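Local coordinates for FAD:protein FMN transferase (Vibrio cholerae, PDB 6NXI) that probably transfers the FMN moiety of FAD onto a threonine hydroxyl of a target flavoprotein, using magnesium and releasing AMP, at residues 77-89 against 131-143. Residues are numbered along the deposited sequence; the frame is centred on the assembly and turned at random.
Sequences TLTVVKEAIRLNG and GIEHLTIEGNTLS. With EDO (1,2-ethanediol), chain E.
Ile137 and Ile85 meet through extended side chains: both put CG1 opposite the carbonyl carbon and run on straight to CD1 (chi2 -180° and 172°), and they overlap side by side, pointing in opposite senses, their CD1 atoms 3.8 Å apart. The same methyl of Ile137 reaches the helix backbone itself, lying 3.6 Å from Lys82 CA, while the Lys82 chain, bent at its last two torsions, curls back until NZ stands 3.7 Å from Ile137 CG2. That branch also faces Leu78, whose CD2 tops the type II' turn of the hairpin at 3.7 Å from Gly139 O. Deeper, Val81 CG1 bridges the two strands, 3.9 Å from Leu135 CD2 and 4.0 Å from Leu142 CD2. At the far end Ile132 lies against the carboxamide of Asn88, with Asn88 OD1 3.4 Å from Ile132 CG2; Asn88 ND2 donates instead to Leu95 O, which helps fix the amide. The axis of 77-89 runs at 129° to strand 135-138. Leu78, Val81, Lys82, Ile85 and Asn88 mark the flank that the hairpin and Ile132 cover, whereas Met266 and Leu271 of helix 265-278 pack on other side chains of the helix. The side chain of Asn88 is about 7 Å from the bound FAD. With neither hydrogen bonds nor salt bridges between the segments, cohesion here rests on dispersion and the burial of 544 Å² of largely aliphatic surface.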
ATOM      1  N   THR A  77      14.007   5.323   3.055  1.00 22.88           N
ATOM      2  CA  THR A  77      13.488   5.694   1.713  1.00 23.05           C
ATOM      3  C   THR A  77      14.124   4.762   0.678  1.00 23.65           C
ATOM      4  O   THR A  77      13.441   4.341  -0.280  1.00 23.55           O
ATOM      5  CB  THR A  77      13.805   7.162   1.396  1.00 24.92           C
ATOM      6  OG1 THR A  77      13.222   7.985   2.408  1.00 26.70           O
ATOM      7  CG2 THR A  77      13.300   7.553   0.027  1.00 24.69           C
ATOM      8  N   LEU A  78      15.451   4.552   0.766  1.00 23.59           N
ATOM      9  CA  LEU A  78      16.136   3.657  -0.186  1.00 25.73           C
ATOM     10  C   LEU A  78      15.460   2.273  -0.173  1.00 23.47           C
ATOM     11  O   LEU A  78      15.174   1.764  -1.252  1.00 24.45           O
ATOM     12  CB  LEU A  78      17.628   3.600   0.178  1.00 27.32           C
ATOM     13  CG  LEU A  78      18.591   3.139  -0.908  1.00 32.90           C
ATOM     14  CD1 LEU A  78      18.289   1.720  -1.359  1.00 36.04           C
ATOM     15  CD2 LEU A  78      18.613   4.093  -2.057  1.00 33.29           C
ATOM     16  N   THR A  79      15.190   1.704   1.006  1.00 24.71           N
ATOM     17  CA  THR A  79      14.587   0.365   1.143  1.00 23.93           C
ATOM     18  C   THR A  79      13.237   0.367   0.415  1.00 23.41           C
ATOM     19  O   THR A  79      12.953  -0.606  -0.301  1.00 23.63           O
ATOM     20  CB  THR A  79      14.476  -0.028   2.608  1.00 24.87           C
ATOM     21  OG1 THR A  79      15.829  -0.045   3.105  1.00 24.85           O
ATOM     22  CG2 THR A  79      13.793  -1.376   2.781  1.00 25.77           C
ATOM     23  N   VAL A  80      12.420   1.403   0.620  1.00 22.65           N
ATOM     24  CA  VAL A  80      11.062   1.448   0.025  1.00 22.35           C
ATOM     25  C   VAL A  80      11.142   1.646  -1.482  1.00 21.39           C
ATOM     26  O   VAL A  80      10.473   0.934  -2.230  1.00 21.72           O
ATOM     27  CB  VAL A  80      10.226   2.532   0.719  1.00 21.98           C
ATOM     28  CG1 VAL A  80       8.898   2.715   0.002  1.00 23.88           C
ATOM     29  CG2 VAL A  80      10.058   2.197   2.199  1.00 23.39           C
ATOM     30  N   VAL A  81      12.053   2.489  -1.954  1.00 22.65           N
ATOM     31  CA  VAL A  81      12.163   2.680  -3.425  1.00 22.69           C
ATOM     32  C   VAL A  81      12.703   1.405  -4.086  1.00 22.38           C
ATOM     33  O   VAL A  81      12.211   1.012  -5.144  1.00 23.23           O
ATOM     34  CB  VAL A  81      12.988   3.933  -3.799  1.00 23.92           C
ATOM     35  CG1 VAL A  81      13.171   4.015  -5.301  1.00 24.61           C
ATOM     36  CG2 VAL A  81      12.284   5.185  -3.295  1.00 24.00           C
ATOM     37  N   LYS A  82      13.658   0.725  -3.457  1.00 23.19           N
ATOM     38  CA  LYS A  82      14.186  -0.537  -4.012  1.00 25.71           C
ATOM     39  C   LYS A  82      13.065  -1.574  -4.151  1.00 22.95           C
ATOM     40  O   LYS A  82      13.025  -2.270  -5.186  1.00 23.79           O
ATOM     41  CB  LYS A  82      15.299  -1.064  -3.121  1.00 28.40           C
ATOM     42  CG  LYS A  82      16.053  -2.240  -3.712  1.00 33.96           C
ATOM     43  CD  LYS A  82      17.293  -2.593  -2.903  1.00 37.78           C
ATOM     44  CE  LYS A  82      18.157  -1.396  -2.546  1.00 41.42           C
ATOM     45  NZ  LYS A  82      19.010  -0.915  -3.670  1.00 45.04           N
ATOM     46  N   GLU A  83      12.213  -1.646  -3.145  1.00 22.13           N
ATOM     47  CA  GLU A  83      11.085  -2.606  -3.130  1.00 22.25           C
ATOM     48  C   GLU A  83      10.118  -2.169  -4.230  1.00 21.21           C
ATOM     49  O   GLU A  83       9.664  -3.006  -4.970  1.00 22.57           O
ATOM     50  CB  GLU A  83      10.443  -2.679  -1.757  1.00 22.84           C
ATOM     51  CG  GLU A  83       9.347  -3.722  -1.709  1.00 23.33           C
ATOM     52  CD  GLU A  83       9.773  -5.184  -1.838  1.00 24.78           C
ATOM     53  OE1 GLU A  83      10.997  -5.483  -2.098  1.00 24.52           O
ATOM     54  OE2 GLU A  83       8.837  -6.035  -1.738  1.00 26.88           O
ATOM     55  N   ALA A  84       9.885  -0.892  -4.392  1.00 22.64           N
ATOM     56  CA  ALA A  84       8.983  -0.409  -5.456  1.00 21.29           C
ATOM     57  C   ALA A  84       9.487  -0.835  -6.850  1.00 22.28           C
ATOM     58  O   ALA A  84       8.656  -1.181  -7.772  1.00 22.36           O
ATOM     59  CB  ALA A  84       8.811   1.091  -5.399  1.00 21.15           C
ATOM     60  N   ILE A  85      10.790  -0.703  -7.056  1.00 23.77           N
ATOM     61  CA  ILE A  85      11.418  -1.111  -8.337  1.00 24.59           C
ATOM     62  C   ILE A  85      11.315  -2.625  -8.506  1.00 23.77           C
ATOM     63  O   ILE A  85      10.945  -3.059  -9.609  1.00 25.45           O
ATOM     64  CB  ILE A  85      12.844  -0.562  -8.452  1.00 26.31           C
ATOM     65  CG1 ILE A  85      12.791   0.959  -8.540  1.00 26.87           C
ATOM     66  CG2 ILE A  85      13.533  -1.175  -9.661  1.00 28.59           C
ATOM     67  CD1 ILE A  85      14.125   1.589  -8.455  1.00 28.99           C
ATOM     68  N   ARG A  86      11.595  -3.394  -7.448  1.00 24.47           N
ATOM     69  CA  ARG A  86      11.515  -4.862  -7.536  1.00 25.02           C
ATOM     70  C   ARG A  86      10.093  -5.267  -7.913  1.00 24.99           C
ATOM     71  O   ARG A  86       9.920  -6.170  -8.770  1.00 26.91           O
ATOM     72  CB  ARG A  86      11.900  -5.517  -6.214  1.00 25.86           C
ATOM     73  CG  ARG A  86      12.005  -7.025  -6.325  1.00 26.60           C
ATOM     74  CD  ARG A  86      12.252  -7.656  -4.985  1.00 27.08           C
ATOM     75  NE  ARG A  86      11.142  -7.660  -4.038  1.00 27.06           N
ATOM     76  CZ  ARG A  86      10.245  -8.624  -3.952  1.00 27.59           C
ATOM     77  NH1 ARG A  86      10.317  -9.653  -4.770  1.00 30.92           N
ATOM     78  NH2 ARG A  86       9.269  -8.567  -3.069  1.00 27.14           N
ATOM     79  N   LEU A  87       9.096  -4.630  -7.288  1.00 25.48           N
ATOM     80  CA  LEU A  87       7.704  -5.032  -7.525  1.00 23.66           C
ATOM     81  C   LEU A  87       7.238  -4.522  -8.885  1.00 22.99           C
ATOM     82  O   LEU A  87       6.361  -5.144  -9.498  1.00 22.98           O
ATOM     83  CB  LEU A  87       6.815  -4.512  -6.393  1.00 23.22           C
ATOM     84  CG  LEU A  87       7.059  -5.139  -5.026  1.00 23.74           C
ATOM     85  CD1 LEU A  87       6.136  -4.540  -3.987  1.00 23.87           C
ATOM     86  CD2 LEU A  87       6.905  -6.639  -5.060  1.00 25.17           C
ATOM     87  N   ASN A  88       7.827  -3.448  -9.364  1.00 24.23           N
ATOM     88  CA  ASN A  88       7.598  -3.028 -10.761  1.00 25.14           C
ATOM     89  C   ASN A  88       7.986  -4.194 -11.695  1.00 25.28           C
ATOM     90  O   ASN A  88       7.189  -4.525 -12.583  1.00 24.85           O
ATOM     91  CB  ASN A  88       8.334  -1.741 -11.132  1.00 24.54           C
ATOM     92  CG  ASN A  88       8.199  -1.429 -12.605  1.00 25.17           C
ATOM     93  OD1 ASN A  88       9.037  -1.860 -13.442  1.00 26.08           O
ATOM     94  ND2 ASN A  88       7.174  -0.637 -12.935  1.00 25.83           N
ATOM     95  N   GLY A  89       9.172  -4.798 -11.544  1.00 27.12           N
ATOM     96  CA  GLY A  89       9.554  -5.935 -12.405  1.00 28.02           C
ATOM     97  C   GLY A  89       8.583  -7.095 -12.257  1.00 28.56           C
ATOM     98  O   GLY A  89       8.140  -7.640 -13.262  1.00 28.74           O
ATOM     99  N   GLY A 131       7.518   6.947 -15.973  1.00 27.63           N
ATOM    100  CA  GLY A 131       8.123   5.689 -16.407  1.00 26.90           C
ATOM    101  C   GLY A 131       9.239   5.308 -15.484  1.00 27.08           C
ATOM    102  O   GLY A 131      10.114   6.165 -15.221  1.00 26.69           O
ATOM    103  N   ILE A 132       9.153   4.086 -14.963  1.00 27.65           N
ATOM    104  CA  ILE A 132      10.107   3.512 -13.983  1.00 27.37           C
ATOM    105  C   ILE A 132      11.527   3.584 -14.566  1.00 29.51           C
ATOM    106  O   ILE A 132      12.457   3.635 -13.761  1.00 29.31           O
ATOM    107  CB  ILE A 132       9.679   2.071 -13.624  1.00 28.52           C
ATOM    108  CG1 ILE A 132      10.331   1.600 -12.320  1.00 29.33           C
ATOM    109  CG2 ILE A 132       9.949   1.114 -14.762  1.00 30.47           C
ATOM    110  CD1 ILE A 132       9.784   2.246 -11.085  1.00 29.07           C
ATOM    111  N   GLU A 133      11.651   3.494 -15.881  1.00 30.57           N
ATOM    112  CA  GLU A 133      12.976   3.427 -16.563  1.00 33.51           C
ATOM    113  C   GLU A 133      13.760   4.704 -16.253  1.00 32.78           C
ATOM    114  O   GLU A 133      15.030   4.660 -16.379  1.00 33.06           O
ATOM    115  CB  GLU A 133      12.817   3.201 -18.066  1.00 35.04           C
ATOM    116  CG  GLU A 133      12.144   4.362 -18.806  1.00 38.09           C
ATOM    117  CD  GLU A 133      10.621   4.456 -18.767  1.00 39.07           C
ATOM    118  OE1 GLU A 133       9.965   3.541 -18.151  1.00 35.40           O
ATOM    119  OE2 GLU A 133      10.074   5.406 -19.477  1.00 42.16           O
ATOM    120  N   HIS A 134      13.073   5.788 -15.883  1.00 32.00           N
ATOM    121  CA  HIS A 134      13.669   7.127 -15.637  1.00 31.78           C
ATOM    122  C   HIS A 134      14.335   7.198 -14.263  1.00 31.73           C
ATOM    123  O   HIS A 134      15.070   8.189 -14.017  1.00 34.49           O
ATOM    124  CB  HIS A 134      12.672   8.261 -15.806  1.00 31.95           C
ATOM    125  CG  HIS A 134      12.097   8.400 -17.172  1.00 32.54           C
ATOM    126  ND1 HIS A 134      12.854   8.797 -18.292  1.00 33.50           N
ATOM    127  CD2 HIS A 134      10.833   8.247 -17.597  1.00 32.35           C
ATOM    128  CE1 HIS A 134      12.061   8.852 -19.341  1.00 34.78           C
ATOM    129  NE2 HIS A 134      10.799   8.540 -18.934  1.00 34.52           N
ATOM    130  N   LEU A 135      14.069   6.217 -13.399  1.00 31.39           N
ATOM    131  CA  LEU A 135      14.472   6.228 -11.980  1.00 30.89           C
ATOM    132  C   LEU A 135      15.559   5.168 -11.804  1.00 33.58           C
ATOM    133  O   LEU A 135      15.300   4.007 -12.154  1.00 34.10           O
ATOM    134  CB  LEU A 135      13.248   5.907 -11.108  1.00 28.72           C
ATOM    135  CG  LEU A 135      13.502   5.880  -9.594  1.00 28.63           C
ATOM    136  CD1 LEU A 135      13.948   7.239  -9.064  1.00 28.59           C
ATOM    137  CD2 LEU A 135      12.260   5.431  -8.862  1.00 29.20           C
ATOM    138  N   THR A 136      16.697   5.532 -11.217  1.00 35.18           N
ATOM    139  CA  THR A 136      17.743   4.535 -10.880  1.00 36.92           C
ATOM    140  C   THR A 136      18.213   4.733  -9.435  1.00 35.66           C
ATOM    141  O   THR A 136      18.186   5.874  -8.895  1.00 36.89           O
ATOM    142  CB  THR A 136      18.855   4.548 -11.939  1.00 39.55           C
ATOM    143  OG1 THR A 136      19.267   5.893 -12.144  1.00 41.72           O
ATOM    144  CG2 THR A 136      18.391   4.007 -13.274  1.00 39.28           C
ATOM    145  N   ILE A 137      18.689   3.616  -8.867  1.00 35.81           N
ATOM    146  CA  ILE A 137      19.322   3.584  -7.525  1.00 35.37           C
ATOM    147  C   ILE A 137      20.824   3.370  -7.711  1.00 36.86           C
ATOM    148  O   ILE A 137      21.228   2.477  -8.490  1.00 37.25           O
ATOM    149  CB  ILE A 137      18.695   2.495  -6.652  1.00 36.17           C
ATOM    150  CG1 ILE A 137      17.221   2.810  -6.389  1.00 36.67           C
ATOM    151  CG2 ILE A 137      19.501   2.338  -5.381  1.00 36.51           C
ATOM    152  CD1 ILE A 137      16.533   1.777  -5.527  1.00 38.45           C
ATOM    153  N   GLU A 138      21.607   4.226  -7.062  1.00 37.91           N
ATOM    154  CA  GLU A 138      23.095   4.135  -7.063  1.00 40.95           C
ATOM    155  C   GLU A 138      23.530   4.332  -5.602  1.00 38.57           C
ATOM    156  O   GLU A 138      23.447   5.493  -5.102  1.00 39.67           O
ATOM    157  CB  GLU A 138      23.737   5.172  -7.992  1.00 44.49           C
ATOM    158  CG  GLU A 138      23.503   4.926  -9.479  1.00 46.98           C
ATOM    159  CD  GLU A 138      24.262   5.885 -10.377  1.00 50.97           C
ATOM    160  OE1 GLU A 138      25.445   5.605 -10.641  1.00 52.27           O
ATOM    161  OE2 GLU A 138      23.688   6.937 -10.763  1.00 54.12           O
ATOM    162  N   GLY A 139      23.922   3.190  -4.985  1.00 40.46           N
ATOM    163  CA  GLY A 139      24.348   3.150  -3.580  1.00 40.75           C
ATOM    164  C   GLY A 139      23.202   3.647  -2.740  1.00 40.17           C
ATOM    165  O   GLY A 139      22.117   3.041  -2.855  1.00 38.50           O
ATOM    166  N   ASN A 140      23.400   4.763  -2.038  1.00 39.58           N
ATOM    167  CA  ASN A 140      22.385   5.356  -1.126  1.00 38.93           C
ATOM    168  C   ASN A 140      21.755   6.600  -1.773  1.00 36.36           C
ATOM    169  O   ASN A 140      21.415   7.562  -1.033  1.00 36.48           O
ATOM    170  CB  ASN A 140      23.030   5.664   0.224  1.00 43.13           C
ATOM    171  CG  ASN A 140      23.569   4.407   0.867  1.00 48.92           C
ATOM    172  OD1 ASN A 140      23.063   3.315   0.602  1.00 55.28           O
ATOM    173  ND2 ASN A 140      24.564   4.539   1.730  1.00 51.21           N
ATOM    174  N   THR A 141      21.633   6.609  -3.101  1.00 32.18           N
ATOM    175  CA  THR A 141      21.095   7.779  -3.840  1.00 31.69           C
ATOM    176  C   THR A 141      20.055   7.309  -4.850  1.00 31.34           C
ATOM    177  O   THR A 141      20.035   6.113  -5.250  1.00 32.21           O
ATOM    178  CB  THR A 141      22.190   8.616  -4.540  1.00 33.69           C
ATOM    179  OG1 THR A 141      22.576   7.875  -5.690  1.00 34.07           O
ATOM    180  CG2 THR A 141      23.371   8.872  -3.633  1.00 34.04           C
ATOM    181  N   LEU A 142      19.217   8.264  -5.217  1.00 31.14           N
ATOM    182  CA  LEU A 142      18.284   8.169  -6.354  1.00 32.08           C
ATOM    183  C   LEU A 142      18.753   9.117  -7.453  1.00 32.86           C
ATOM    184  O   LEU A 142      19.166  10.239  -7.123  1.00 33.17           O
ATOM    185  CB  LEU A 142      16.886   8.605  -5.891  1.00 31.37           C
ATOM    186  CG  LEU A 142      16.304   7.914  -4.665  1.00 30.65           C
ATOM    187  CD1 LEU A 142      14.863   8.379  -4.476  1.00 30.19           C
ATOM    188  CD2 LEU A 142      16.376   6.405  -4.793  1.00 31.97           C
ATOM    189  N   SER A 143      18.531   8.730  -8.716  1.00 34.73           N
ATOM    190  CA  SER A 143      18.705   9.677  -9.845  0.60 35.34           C
ATOM    191  C   SER A 143      17.506   9.583 -10.783  1.00 34.21           C
ATOM    192  O   SER A 143      16.836   8.520 -10.843  1.00 33.17           O
ATOM    193  CB  SER A 143      20.031   9.527 -10.581  0.60 38.83           C
ATOM    194  OG  SER A 143      20.448   8.178 -10.639  0.60 40.26           O
TER
HETATM  195  C1  EDO E 503       7.368 -12.615  -4.337  1.00 37.37           C
HETATM  196  O1  EDO E 503       8.649 -12.297  -4.850  1.00 37.50           O
HETATM  197  C2  EDO E 503       6.646 -11.494  -3.729  1.00 36.05           C
HETATM  198  O2  EDO E 503       7.481 -10.690  -2.942  1.00 37.40           O